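Local coordinates for phosphatidylglycerol lysyltransferase C-terminal domain-containing protein (Bacteroides thetaiotaomicron, PDB 2HQY) that is of unknown function but binds coenzyme A and probably works as a transferase related to the GNAT-like acetyltransferases, at residues D28-N33 / G232-K237; V47-L52 / L77-E82; G135-A140 / S281-T286. All blocks are in the same frame, centred on the assembly; numbering follows the deposited sequence.

Interaction 1. Residues D28-N33 / G232-K237; sequences DLSFSN and GVHVEK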
ATOM      1  N   ASP A  28      10.204 -11.559  -8.561  1.00 16.71           N
ATOM      2  CA  ASP A  28       9.428 -10.308  -8.561  1.00 17.81           C
ATOM      3  C   ASP A  28       8.228 -10.359  -9.500  1.00 17.06           C
ATOM      4  O   ASP A  28       7.378  -9.466  -9.453  1.00 17.48           O
ATOM      5  CB  ASP A  28      10.312  -9.111  -8.858  1.00 18.97           C
ATOM      6  CG  ASP A  28      11.304  -8.846  -7.721  1.00 24.60           C
ATOM      7  OD1 ASP A  28      10.940  -9.102  -6.541  1.00 32.16           O
ATOM      8  OD2 ASP A  28      12.420  -8.398  -7.989  1.00 29.01           O
ATOM      9  N   LEU A  29       8.181 -11.364 -10.380  1.00 15.08           N
ATOM     10  CA  LEU A  29       7.049 -11.514 -11.301  1.00 14.98           C
ATOM     11  C   LEU A  29       5.939 -12.451 -10.794  1.00 14.46           C
ATOM     12  O   LEU A  29       4.918 -12.660 -11.488  1.00 14.67           O
ATOM     13  CB  LEU A  29       7.538 -11.961 -12.693  1.00 14.66           C
ATOM     14  CG  LEU A  29       8.236 -10.845 -13.482  1.00 15.84           C
ATOM     15  CD1 LEU A  29       8.773 -11.438 -14.764  1.00 18.23           C
ATOM     16  CD2 LEU A  29       7.307  -9.698 -13.782  1.00 19.22           C
ATOM     17  N   SER A  30       6.127 -13.018  -9.606  1.00 13.96           N
ATOM     18  CA  SER A  30       5.021 -13.719  -8.945  1.00 14.42           C
ATOM     19  C   SER A  30       3.874 -12.742  -8.679  1.00 13.89           C
ATOM     20  O   SER A  30       4.089 -11.625  -8.172  1.00 13.35           O
ATOM     21  CB  SER A  30       5.466 -14.312  -7.626  1.00 14.63           C
ATOM     22  OG  SER A  30       4.320 -14.525  -6.833  1.00 17.24           O
ATOM     23  N   PHE A  31       2.674 -13.158  -9.032  1.00 13.32           N
ATOM     24  CA  PHE A  31       1.496 -12.339  -8.798  1.00 13.82           C
ATOM     25  C   PHE A  31       1.335 -12.000  -7.316  1.00 13.39           C
ATOM     26  O   PHE A  31       1.006 -10.861  -6.984  1.00 13.72           O
ATOM     27  CB  PHE A  31       0.225 -13.001  -9.342  1.00 13.58           C
ATOM     28  CG  PHE A  31      -0.996 -12.157  -9.154  1.00 13.96           C
ATOM     29  CD1 PHE A  31      -1.120 -10.930  -9.840  1.00 13.56           C
ATOM     30  CD2 PHE A  31      -2.011 -12.553  -8.295  1.00 11.40           C
ATOM     31  CE1 PHE A  31      -2.247 -10.126  -9.675  1.00  9.14           C
ATOM     32  CE2 PHE A  31      -3.183 -11.746  -8.127  1.00 13.83           C
ATOM     33  CZ  PHE A  31      -3.290 -10.538  -8.803  1.00 11.26           C
ATOM     34  N   SER A  32       1.570 -12.976  -6.421  1.00 12.20           N
ATOM     35  CA  SER A  32       1.497 -12.730  -4.999  1.00 12.48           C
ATOM     36  C   SER A  32       2.521 -11.672  -4.566  1.00 12.51           C
ATOM     37  O   SER A  32       2.188 -10.773  -3.768  1.00 11.51           O
ATOM     38  CB  SER A  32       1.765 -14.014  -4.176  1.00 12.63           C
ATOM     39  OG  SER A  32       1.581 -13.712  -2.796  1.00 15.33           O
ATOM     40  N   ASN A  33       3.749 -11.786  -5.060  1.00 11.63           N
ATOM     41  CA  ASN A  33       4.789 -10.806  -4.678  1.00 11.41           C
ATOM     42  C   ASN A  33       4.426  -9.403  -5.185  1.00 11.45           C
ATOM     43  O   ASN A  33       4.565  -8.417  -4.454  1.00 11.19           O
ATOM     44  CB  ASN A  33       6.149 -11.237  -5.202  1.00 11.52           C
ATOM     45  CG  ASN A  33       6.811 -12.267  -4.314  1.00 13.50           C
ATOM     46  OD1 ASN A  33       6.415 -12.471  -3.140  1.00 14.46           O
ATOM     47  ND2 ASN A  33       7.872 -12.884  -4.845  1.00 14.25           N
ATOM     48  N   GLY A 232       7.686 -20.302  -7.139  1.00 13.44           N
ATOM     49  CA  GLY A 232       8.418 -19.438  -6.212  1.00 13.69           C
ATOM     50  C   GLY A 232       7.969 -19.746  -4.797  1.00 13.78           C
ATOM     51  O   GLY A 232       6.774 -19.807  -4.516  1.00 14.44           O
ATOM     52  N   VAL A 233       8.922 -19.934  -3.900  1.00 12.97           N
ATOM     53  CA  VAL A 233       8.622 -20.036  -2.489  1.00 12.65           C
ATOM     54  C   VAL A 233       8.863 -18.645  -1.893  1.00 13.08           C
ATOM     55  O   VAL A 233       9.998 -18.165  -1.866  1.00 13.42           O
ATOM     56  CB  VAL A 233       9.498 -21.126  -1.778  1.00 12.18           C
ATOM     57  CG1 VAL A 233       9.169 -21.187  -0.288  1.00 13.21           C
ATOM     58  CG2 VAL A 233       9.251 -22.472  -2.421  1.00 13.96           C
ATOM     59  N   HIS A 234       7.797 -17.991  -1.449  1.00 11.88           N
ATOM     60  CA  HIS A 234       7.887 -16.567  -1.041  1.00 13.17           C
ATOM     61  C   HIS A 234       8.220 -16.365   0.429  1.00 13.66           C
ATOM     62  O   HIS A 234       8.831 -15.359   0.802  1.00 13.59           O
ATOM     63  CB  HIS A 234       6.602 -15.790  -1.396  1.00 13.39           C
ATOM     64  CG  HIS A 234       6.215 -15.908  -2.840  1.00 14.55           C
ATOM     65  ND1 HIS A 234       7.153 -16.085  -3.840  1.00 16.87           N
ATOM     66  CD2 HIS A 234       5.005 -15.904  -3.454  1.00 15.72           C
ATOM     67  CE1 HIS A 234       6.529 -16.215  -5.002  1.00 18.46           C
ATOM     68  NE2 HIS A 234       5.227 -16.094  -4.796  1.00 16.69           N
ATOM     69  N   VAL A 235       7.766 -17.286   1.274  1.00 13.44           N
ATOM     70  CA  VAL A 235       7.892 -17.134   2.726  1.00 13.83           C
ATOM     71  C   VAL A 235       8.208 -18.505   3.290  1.00 14.27           C
ATOM     72  O   VAL A 235       7.635 -19.510   2.841  1.00 12.80           O
ATOM     73  CB  VAL A 235       6.526 -16.601   3.360  1.00 14.07           C
ATOM     74  CG1 VAL A 235       6.454 -16.777   4.862  1.00 17.30           C
ATOM     75  CG2 VAL A 235       6.289 -15.076   3.011  1.00 16.84           C
ATOM     76  N   GLU A 236       9.117 -18.532   4.261  1.00 13.62           N
ATOM     77  CA  GLU A 236       9.321 -19.698   5.102  1.00 15.14           C
ATOM     78  C   GLU A 236       9.680 -19.226   6.507  1.00 14.54           C
ATOM     79  O   GLU A 236      10.661 -18.488   6.685  1.00 15.42           O
ATOM     80  CB  GLU A 236      10.442 -20.560   4.495  1.00 14.78           C
ATOM     81  CG  GLU A 236      10.527 -21.973   5.015  1.00 17.78           C
ATOM     82  CD  GLU A 236      11.676 -22.728   4.347  1.00 17.71           C
ATOM     83  OE1 GLU A 236      11.395 -23.617   3.511  1.00 19.58           O
ATOM     84  OE2 GLU A 236      12.853 -22.383   4.619  1.00 17.58           O
ATOM     85  N   LYS A 237       8.880 -19.604   7.508  1.00 14.30           N
ATOM     86  CA  LYS A 237       9.088 -19.177   8.896  1.00 14.82           C
ATOM     87  C   LYS A 237       9.019 -20.376   9.795  1.00 15.67           C
ATOM     88  O   LYS A 237       8.178 -21.253   9.595  1.00 14.30           O
ATOM     89  CB  LYS A 237       8.005 -18.204   9.385  1.00 14.53           C
ATOM     90  CG  LYS A 237       7.931 -16.878   8.678  1.00 18.27           C
ATOM     91  CD  LYS A 237       9.119 -16.032   9.020  1.00 17.45           C
ATOM     92  CE  LYS A 237       8.948 -14.670   8.409  1.00 19.41           C
ATOM     93  NZ  LYS A 237      10.192 -13.922   8.631  1.00 17.71           N
TER
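One serine hydroxyl serves two purposes here: Ser30 OG caps the helix that begins at Phe31 and also receives the imidazole of His234 from a distant strand. The NE2 of His234 donates to Ser30 OG over 2.7 Å, but the bond is bent, with an N-H...O angle of 119°, and counts as weak. The capping bond from Asn33 N to the same oxygen is nearly straight but long, so it too is weak. With OG anti to the backbone N (chi1 159°), the hydroxyl of Ser30 comes within reach of both donors.

The histidine ring is layered. Asn33 lays its amide obliquely over one face, the two planes 46° apart, with Asn33 OD1 3.5 Å from His234 CG. On the opposite face the carbonyl oxygen of Gly232 stands 3.6 Å above the plane of the His234 ring, toward its rim, and the absence of a side chain on Gly232 leaves room for CE1 of that ring. Ser32 CB adds an apolar touch 3.8 Å from His234 CD2. His234 and Val235 together face Phe222 of the adjacent strand 216-227, a classic beta bulge.

Glu267, outside the two segments, completes the polar cluster, while Asn33 ND2 also reaches Cys27 O. Held mainly by Glu267 at ND1, with a weak bond at NE2 and an oxygen over each face, the imidazole is probably restrained from turning. A mainly polar contact thus joins helix 31-36 to strand 230-238 in the protein interior, and the shared carboxylate oxygen, Glu267 OE2, couples His234 ND1 to Asn33 ND2.

Interaction 2. Residues V47-L52 / L77-E82; sequences VIDDFL and LRKLIE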
ATOM      1  N   VAL A  47      -0.928  -2.853 -19.774  1.00 23.14           N
ATOM      2  CA  VAL A  47      -0.600  -3.480 -21.046  1.00 24.85           C
ATOM      3  C   VAL A  47      -0.439  -2.341 -22.092  1.00 26.20           C
ATOM      4  O   VAL A  47      -1.338  -1.502 -22.309  1.00 26.15           O
ATOM      5  CB  VAL A  47      -1.624  -4.580 -21.422  1.00 24.99           C
ATOM      6  CG1 VAL A  47      -1.221  -5.287 -22.733  1.00 25.71           C
ATOM      7  CG2 VAL A  47      -1.747  -5.582 -20.288  1.00 24.64           C
ATOM      8  N   ILE A  48       0.734  -2.272 -22.705  1.00 27.48           N
ATOM      9  CA  ILE A  48       0.924  -1.386 -23.837  1.00 29.08           C
ATOM     10  C   ILE A  48       1.708  -2.079 -24.944  1.00 29.53           C
ATOM     11  O   ILE A  48       2.757  -2.694 -24.691  1.00 29.40           O
ATOM     12  CB  ILE A  48       1.624  -0.075 -23.447  1.00 29.36           C
ATOM     13  CG1 ILE A  48       2.882  -0.352 -22.623  1.00 28.95           C
ATOM     14  CG2 ILE A  48       0.636   0.855 -22.710  1.00 30.73           C
ATOM     15  CD1 ILE A  48       3.848   0.816 -22.566  1.00 34.04           C
ATOM     16  N   ASP A  49       1.215  -1.954 -26.180  1.00 30.15           N
ATOM     17  CA  ASP A  49       1.926  -2.512 -27.331  1.00 30.16           C
ATOM     18  C   ASP A  49       2.131  -4.040 -27.207  1.00 29.12           C
ATOM     19  O   ASP A  49       3.204  -4.525 -27.577  1.00 29.57           O
ATOM     20  CB  ASP A  49       3.316  -1.840 -27.461  1.00 30.82           C
ATOM     21  CG  ASP A  49       3.258  -0.375 -27.976  1.00 34.38           C
ATOM     22  OD1 ASP A  49       2.152   0.156 -28.240  1.00 36.61           O
ATOM     23  OD2 ASP A  49       4.345   0.244 -28.112  1.00 36.56           O
ATOM     24  N   ASP A  50       1.147  -4.784 -26.681  1.00 27.72           N
ATOM     25  CA  ASP A  50       1.282  -6.250 -26.427  1.00 26.77           C
ATOM     26  C   ASP A  50       2.347  -6.670 -25.353  1.00 25.12           C
ATOM     27  O   ASP A  50       2.740  -7.851 -25.251  1.00 25.03           O
ATOM     28  CB  ASP A  50       1.528  -7.025 -27.729  1.00 28.29           C
ATOM     29  CG  ASP A  50       0.303  -7.027 -28.677  1.00 30.67           C
ATOM     30  OD1 ASP A  50      -0.832  -7.255 -28.199  1.00 35.14           O
ATOM     31  OD2 ASP A  50       0.480  -6.829 -29.903  1.00 35.01           O
ATOM     32  N   PHE A  51       2.823  -5.714 -24.569  1.00 22.83           N
ATOM     33  CA  PHE A  51       3.685  -6.051 -23.432  1.00 20.20           C
ATOM     34  C   PHE A  51       2.989  -5.716 -22.119  1.00 19.94           C
ATOM     35  O   PHE A  51       2.196  -4.769 -22.049  1.00 20.40           O
ATOM     36  CB  PHE A  51       4.960  -5.229 -23.457  1.00 20.14           C
ATOM     37  CG  PHE A  51       5.918  -5.580 -24.552  1.00 17.60           C
ATOM     38  CD1 PHE A  51       6.982  -6.447 -24.306  1.00 19.05           C
ATOM     39  CD2 PHE A  51       5.816  -4.957 -25.800  1.00 18.18           C
ATOM     40  CE1 PHE A  51       7.944  -6.732 -25.306  1.00 20.41           C
ATOM     41  CE2 PHE A  51       6.750  -5.218 -26.806  1.00 19.03           C
ATOM     42  CZ  PHE A  51       7.823  -6.117 -26.557  1.00 21.48           C
ATOM     43  N   LEU A  52       3.356  -6.454 -21.078  1.00 17.95           N
ATOM     44  CA  LEU A  52       2.934  -6.166 -19.712  1.00 17.29           C
ATOM     45  C   LEU A  52       4.059  -5.352 -19.085  1.00 16.85           C
ATOM     46  O   LEU A  52       5.212  -5.811 -19.053  1.00 18.00           O
ATOM     47  CB  LEU A  52       2.732  -7.471 -18.948  1.00 16.71           C
ATOM     48  CG  LEU A  52       2.539  -7.362 -17.433  1.00 16.70           C
ATOM     49  CD1 LEU A  52       1.356  -6.475 -17.097  1.00 17.43           C
ATOM     50  CD2 LEU A  52       2.395  -8.769 -16.834  1.00 17.22           C
ATOM     51  N   LEU A  77       9.749   0.628 -25.060  1.00 21.55           N
ATOM     52  CA  LEU A  77      10.750   1.381 -24.300  1.00 21.83           C
ATOM     53  C   LEU A  77      10.664   2.875 -24.520  1.00 22.33           C
ATOM     54  O   LEU A  77      10.784   3.639 -23.575  1.00 22.02           O
ATOM     55  CB  LEU A  77      12.164   0.877 -24.576  1.00 21.93           C
ATOM     56  CG  LEU A  77      12.450  -0.531 -24.050  1.00 22.70           C
ATOM     57  CD1 LEU A  77      13.924  -0.846 -24.255  1.00 26.38           C
ATOM     58  CD2 LEU A  77      12.017  -0.734 -22.590  1.00 25.60           C
ATOM     59  N   ARG A  78      10.449   3.293 -25.768  1.00 21.51           N
ATOM     60  CA  ARG A  78      10.193   4.702 -26.070  1.00 22.30           C
ATOM     61  C   ARG A  78       9.014   5.259 -25.256  1.00 21.81           C
ATOM     62  O   ARG A  78       9.104   6.358 -24.708  1.00 21.87           O
ATOM     63  CB  ARG A  78       9.972   4.896 -27.587  1.00 22.16           C
ATOM     64  CG  ARG A  78       9.688   6.339 -28.008  1.00 24.69           C
ATOM     65  CD  ARG A  78       9.839   6.525 -29.537  1.00 24.03           C
ATOM     66  N   LYS A  79       7.915   4.513 -25.197  1.00 20.85           N
ATOM     67  CA  LYS A  79       6.758   4.929 -24.413  1.00 21.59           C
ATOM     68  C   LYS A  79       7.072   5.038 -22.906  1.00 20.39           C
ATOM     69  O   LYS A  79       6.609   5.977 -22.223  1.00 20.21           O
ATOM     70  CB  LYS A  79       5.567   4.004 -24.684  1.00 21.58           C
ATOM     71  CG  LYS A  79       4.566   4.603 -25.666  1.00 24.94           C
ATOM     72  CD  LYS A  79       3.472   3.612 -26.044  1.00 28.69           C
ATOM     73  CE  LYS A  79       3.575   3.238 -27.517  1.00 31.88           C
ATOM     74  NZ  LYS A  79       2.224   3.016 -28.124  1.00 33.29           N
ATOM     75  N   LEU A  80       7.860   4.093 -22.392  1.00 19.67           N
ATOM     76  CA  LEU A  80       8.246   4.107 -20.967  1.00 19.55           C
ATOM     77  C   LEU A  80       9.200   5.269 -20.645  1.00 19.54           C
ATOM     78  O   LEU A  80       9.075   5.911 -19.599  1.00 18.49           O
ATOM     79  CB  LEU A  80       8.875   2.774 -20.542  1.00 18.94           C
ATOM     80  CG  LEU A  80       7.975   1.532 -20.608  1.00 18.99           C
ATOM     81  CD1 LEU A  80       8.788   0.284 -20.360  1.00 21.36           C
ATOM     82  CD2 LEU A  80       6.798   1.637 -19.598  1.00 18.98           C
ATOM     83  N   ILE A  81      10.118   5.565 -21.568  1.00 19.75           N
ATOM     84  CA  ILE A  81      11.023   6.713 -21.389  1.00 19.82           C
ATOM     85  C   ILE A  81      10.230   8.017 -21.322  1.00 20.42           C
ATOM     86  O   ILE A  81      10.522   8.905 -20.504  1.00 20.49           O
ATOM     87  CB  ILE A  81      12.123   6.754 -22.501  1.00 20.25           C
ATOM     88  CG1 ILE A  81      13.047   5.546 -22.342  1.00 20.49           C
ATOM     89  CG2 ILE A  81      12.931   8.073 -22.429  1.00 19.37           C
ATOM     90  CD1 ILE A  81      13.824   5.154 -23.621  1.00 21.09           C
ATOM     91  N   GLU A  82       9.216   8.129 -22.180  1.00 20.65           N
ATOM     92  CA  GLU A  82       8.352   9.303 -22.196  1.00 21.05           C
ATOM     93  C   GLU A  82       7.580   9.410 -20.895  1.00 20.36           C
ATOM     94  O   GLU A  82       7.359  10.504 -20.381  1.00 20.31           O
ATOM     95  CB  GLU A  82       7.379   9.256 -23.386  1.00 21.62           C
ATOM     96  CG  GLU A  82       8.026   9.657 -24.703  1.00 25.77           C
ATOM     97  CD  GLU A  82       7.289   9.138 -25.945  1.00 30.12           C
ATOM     98  OE1 GLU A  82       7.703   9.516 -27.067  1.00 32.87           O
ATOM     99  OE2 GLU A  82       6.322   8.353 -25.816  1.00 32.36           O
TER
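Lys79 reaches from helix 73-87 to a beta turn, packing at its root and pairing at its tip. At the root, Lys79 CB lies 4.2 Å from Ile48 CD1, the two side chains sliding past one another in opposite directions. The chain then runs extended through chi2 before bending at chi3 (-114°) and again at chi4, which together bring its outer part to the carboxylate of Asp49. From there Lys79 CD passes 4.0 Å from Asp49 OD2, and Lys79 CE comes to 3.1 Å from Asp49 OD2. At the tip, Lys79 NZ forms a salt bridge with Asp49 OD1 at 2.9 Å, arriving on the syn side of the oxygen and 21° out of the carboxylate plane. The lysine thus lies across the carboxylate, its last carbon beside one oxygen and its nitrogen bonded to the other.

Beside the salt bridge lies an apolar contact: Ile48 CD1 also approaches Leu80 CD2, at 4.3 Å, so that a single methyl group meets two successive residues of the helix.

The aspartate is presented by a type I' turn from Ile48 to Phe51, closed by paired backbone bonds, with Ile48 N to Phe51 O and Phe51 N to Ile48 O both 3.0 Å. This tight turn joins strands 44-48 and 51-58 as a beta hairpin. Helix 73-87 packs against it, with Val76 touching both Ile48 and Phe51, while Leu80 continues onto Tyr64 and Pro67 of strand 61-69, the next strand beyond the hairpin.

Interaction 3. Residues G135-A140 / S281-T286; sequences GKKFQA and SYQPVT
Gln283 lays its aliphatic stem over a face of Phe138 in a CH-pi contact: Gln283 CG stands 4.2 Å from the centroid of the Phe138 ring, 28° off the normal, the amide plane perpendicular to the ring. The carbonyl oxygen of Tyr282 comes to the edge of the same ring, 3.3 Å from Phe138 CE1, buried with no partner in the model. The Lys137 chain passes that of Gln283 at an angle, Lys137 CD lying 3.9 Å from Gln283 CG. A water bridges these two residues, accepting from Lys137 NZ and donating to Gln283 O at 2.8 Å.

The contact joins two helix boundaries: Phe138 holds the N-cap position of helix 139-151, while Gln283, with left-handed backbone angles, lies in the loop after helix 273-281. The Gln283 stem bends at chi2 (-63°), bringing NE2 back to donate to Ser281 O at 3.1 Å, from above the carbonyl plane. Replacing this glutamine with alanine would probably uncover part of the Phe138 face, remove the surface that Lys137 CD packs on and leave Ser281 O without this donor.

Farther out, Lys141 NZ hydrogen-bonds Ser281 OG and makes a cation-pi contact with Tyr282, whose ring touches Tyr125 of strand 122-126.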
ATOM      1  N   GLY A 135      21.701 -37.856  -3.458  1.00 22.12           N
ATOM      2  CA  GLY A 135      23.097 -37.684  -3.863  1.00 22.18           C
ATOM      3  C   GLY A 135      24.025 -37.159  -2.783  1.00 22.33           C
ATOM      4  O   GLY A 135      23.564 -36.658  -1.758  1.00 22.47           O
ATOM      5  N   LYS A 136      25.336 -37.272  -3.017  1.00 22.17           N
ATOM      6  CA  LYS A 136      26.349 -36.846  -2.052  1.00 22.99           C
ATOM      7  C   LYS A 136      26.194 -35.399  -1.568  1.00 23.33           C
ATOM      8  O   LYS A 136      26.308 -35.123  -0.370  1.00 24.19           O
ATOM      9  CB  LYS A 136      27.763 -37.056  -2.625  1.00 22.93           C
ATOM     10  CG  LYS A 136      28.862 -36.909  -1.573  1.00 23.89           C
ATOM     11  CD  LYS A 136      30.276 -37.080  -2.147  1.00 24.68           C
ATOM     12  CE  LYS A 136      30.821 -35.733  -2.608  1.00 26.49           C
ATOM     13  NZ  LYS A 136      32.143 -35.873  -3.214  1.00 27.23           N
ATOM     14  N   LYS A 137      25.909 -34.481  -2.486  1.00 23.43           N
ATOM     15  CA  LYS A 137      25.819 -33.061  -2.123  1.00 23.55           C
ATOM     16  C   LYS A 137      24.660 -32.703  -1.188  1.00 23.82           C
ATOM     17  O   LYS A 137      24.669 -31.634  -0.576  1.00 24.16           O
ATOM     18  CB  LYS A 137      25.834 -32.151  -3.357  1.00 24.01           C
ATOM     19  CG  LYS A 137      24.656 -32.283  -4.291  1.00 24.13           C
ATOM     20  CD  LYS A 137      24.791 -31.257  -5.399  1.00 27.98           C
ATOM     21  CE  LYS A 137      24.178 -31.761  -6.695  1.00 29.38           C
ATOM     22  NZ  LYS A 137      24.345 -30.732  -7.764  1.00 28.98           N
ATOM     23  N   PHE A 138      23.679 -33.597  -1.081  1.00 23.78           N
ATOM     24  CA  PHE A 138      22.540 -33.390  -0.177  1.00 23.59           C
ATOM     25  C   PHE A 138      22.569 -34.276   1.068  1.00 23.77           C
ATOM     26  O   PHE A 138      21.562 -34.378   1.771  1.00 24.09           O
ATOM     27  CB  PHE A 138      21.213 -33.541  -0.921  1.00 23.45           C
ATOM     28  CG  PHE A 138      20.931 -32.419  -1.881  1.00 21.52           C
ATOM     29  CD1 PHE A 138      20.529 -31.164  -1.412  1.00 22.05           C
ATOM     30  CD2 PHE A 138      21.081 -32.610  -3.244  1.00 21.02           C
ATOM     31  CE1 PHE A 138      20.272 -30.120  -2.298  1.00 22.61           C
ATOM     32  CE2 PHE A 138      20.849 -31.570  -4.147  1.00 22.73           C
ATOM     33  CZ  PHE A 138      20.437 -30.321  -3.676  1.00 21.81           C
ATOM     34  N   GLN A 139      23.716 -34.910   1.350  1.00 23.82           N
ATOM     35  CA  GLN A 139      23.832 -35.769   2.524  1.00 23.94           C
ATOM     36  C   GLN A 139      23.528 -35.072   3.853  1.00 23.78           C
ATOM     37  O   GLN A 139      22.791 -35.625   4.675  1.00 24.54           O
ATOM     38  CB  GLN A 139      25.193 -36.471   2.590  1.00 24.78           C
ATOM     39  CG  GLN A 139      25.200 -37.577   3.643  1.00 26.47           C
ATOM     40  CD  GLN A 139      26.093 -38.718   3.265  1.00 30.38           C
ATOM     41  OE1 GLN A 139      27.289 -38.535   3.045  1.00 33.08           O
ATOM     42  NE2 GLN A 139      25.517 -39.917   3.176  1.00 32.32           N
ATOM     43  N   ALA A 140      24.085 -33.878   4.075  1.00 23.48           N
ATOM     44  CA  ALA A 140      23.775 -33.094   5.280  1.00 23.12           C
ATOM     45  C   ALA A 140      22.278 -32.770   5.395  1.00 23.37           C
ATOM     46  O   ALA A 140      21.714 -32.791   6.500  1.00 23.30           O
ATOM     47  CB  ALA A 140      24.597 -31.800   5.323  1.00 23.38           C
ATOM     48  N   SER A 281      23.707 -23.540   0.663  1.00 18.05           N
ATOM     49  CA  SER A 281      23.812 -24.911   1.213  1.00 19.08           C
ATOM     50  C   SER A 281      22.823 -25.871   0.548  1.00 19.47           C
ATOM     51  O   SER A 281      23.017 -27.090   0.600  1.00 19.70           O
ATOM     52  CB  SER A 281      23.617 -24.952   2.747  1.00 18.66           C
ATOM     53  OG  SER A 281      22.242 -24.775   3.143  1.00 20.03           O
ATOM     54  N   TYR A 282      21.750 -25.329  -0.044  1.00 19.01           N
ATOM     55  CA  TYR A 282      20.771 -26.166  -0.754  1.00 19.26           C
ATOM     56  C   TYR A 282      21.129 -26.351  -2.242  1.00 19.32           C
ATOM     57  O   TYR A 282      20.341 -26.899  -3.010  1.00 19.24           O
ATOM     58  CB  TYR A 282      19.356 -25.593  -0.598  1.00 19.29           C
ATOM     59  CG  TYR A 282      18.625 -26.146   0.609  1.00 19.97           C
ATOM     60  CD1 TYR A 282      18.496 -25.396   1.780  1.00 19.74           C
ATOM     61  CD2 TYR A 282      18.084 -27.439   0.589  1.00 19.82           C
ATOM     62  CE1 TYR A 282      17.820 -25.912   2.903  1.00 18.41           C
ATOM     63  CE2 TYR A 282      17.415 -27.971   1.702  1.00 18.69           C
ATOM     64  CZ  TYR A 282      17.285 -27.213   2.857  1.00 18.16           C
ATOM     65  OH  TYR A 282      16.628 -27.745   3.951  1.00 18.94           O
ATOM     66  N   GLN A 283      22.303 -25.866  -2.645  1.00 19.53           N
ATOM     67  CA  GLN A 283      22.904 -26.216  -3.946  1.00 19.81           C
ATOM     68  C   GLN A 283      22.096 -25.734  -5.148  1.00 20.00           C
ATOM     69  O   GLN A 283      21.618 -26.562  -5.939  1.00 20.05           O
ATOM     70  CB  GLN A 283      23.088 -27.742  -4.079  1.00 19.99           C
ATOM     71  CG  GLN A 283      23.655 -28.473  -2.880  1.00 21.77           C
ATOM     72  CD  GLN A 283      25.061 -28.026  -2.544  1.00 24.74           C
ATOM     73  OE1 GLN A 283      25.901 -27.859  -3.431  1.00 26.26           O
ATOM     74  NE2 GLN A 283      25.326 -27.823  -1.257  1.00 26.36           N
ATOM     75  N   PRO A 284      21.978 -24.400  -5.334  1.00 20.58           N
ATOM     76  CA  PRO A 284      21.213 -23.884  -6.465  1.00 20.80           C
ATOM     77  C   PRO A 284      21.861 -24.242  -7.807  1.00 21.24           C
ATOM     78  O   PRO A 284      23.097 -24.335  -7.894  1.00 21.31           O
ATOM     79  CB  PRO A 284      21.260 -22.373  -6.243  1.00 20.82           C
ATOM     80  CG  PRO A 284      22.539 -22.148  -5.481  1.00 20.35           C
ATOM     81  CD  PRO A 284      22.581 -23.311  -4.545  1.00 20.51           C
ATOM     82  N   VAL A 285      21.033 -24.457  -8.828  1.00 21.70           N
ATOM     83  CA  VAL A 285      21.528 -24.661 -10.195  1.00 21.77           C
ATOM     84  C   VAL A 285      21.865 -23.319 -10.840  1.00 22.14           C
ATOM     85  O   VAL A 285      22.703 -23.243 -11.730  1.00 20.65           O
ATOM     86  CB  VAL A 285      20.528 -25.449 -11.101  1.00 21.86           C
ATOM     87  CG1 VAL A 285      20.526 -26.919 -10.732  1.00 23.33           C
ATOM     88  CG2 VAL A 285      19.129 -24.883 -11.011  1.00 21.97           C
ATOM     89  N   THR A 286      21.215 -22.252 -10.374  1.00 21.86           N
ATOM     90  CA  THR A 286      21.384 -20.935 -10.974  1.00 22.54           C
ATOM     91  C   THR A 286      21.296 -19.881  -9.893  1.00 21.84           C
ATOM     92  O   THR A 286      20.438 -19.963  -9.008  1.00 21.30           O
ATOM     93  CB  THR A 286      20.260 -20.636 -11.992  1.00 22.68           C
ATOM     94  OG1 THR A 286      20.378 -21.529 -13.097  1.00 24.84           O
ATOM     95  CG2 THR A 286      20.340 -19.191 -12.513  1.00 24.90           C
TER
HETATM   96  O   HOH W   1      22.975 -27.863  -7.964  1.00 37.49           O

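Overall arrangement
From the N terminus, interaction 1 opens first, at the start of helix 31-36. Within the long loop it will close, interaction 2 opens at 47-52 and closes at 77-82, a nested local contact that holds helix 73-87 against the N-terminal hairpin. Interaction 3 opens at 135-140, before strand 230-238 brings interaction 1 to its close, and ends at 281-286, so interactions 1 and 3 cross. Interaction 1 ties helix 31-36 to strand 230-238, with the His234 side chain about 10 Å from the bound coenzyme A; interaction 3 ties the start of helix 139-151 to the approach to strand 286-295. Interactions 2 and 3 sit on opposite sides of the chain's centre, their own centres about 41 Å apart.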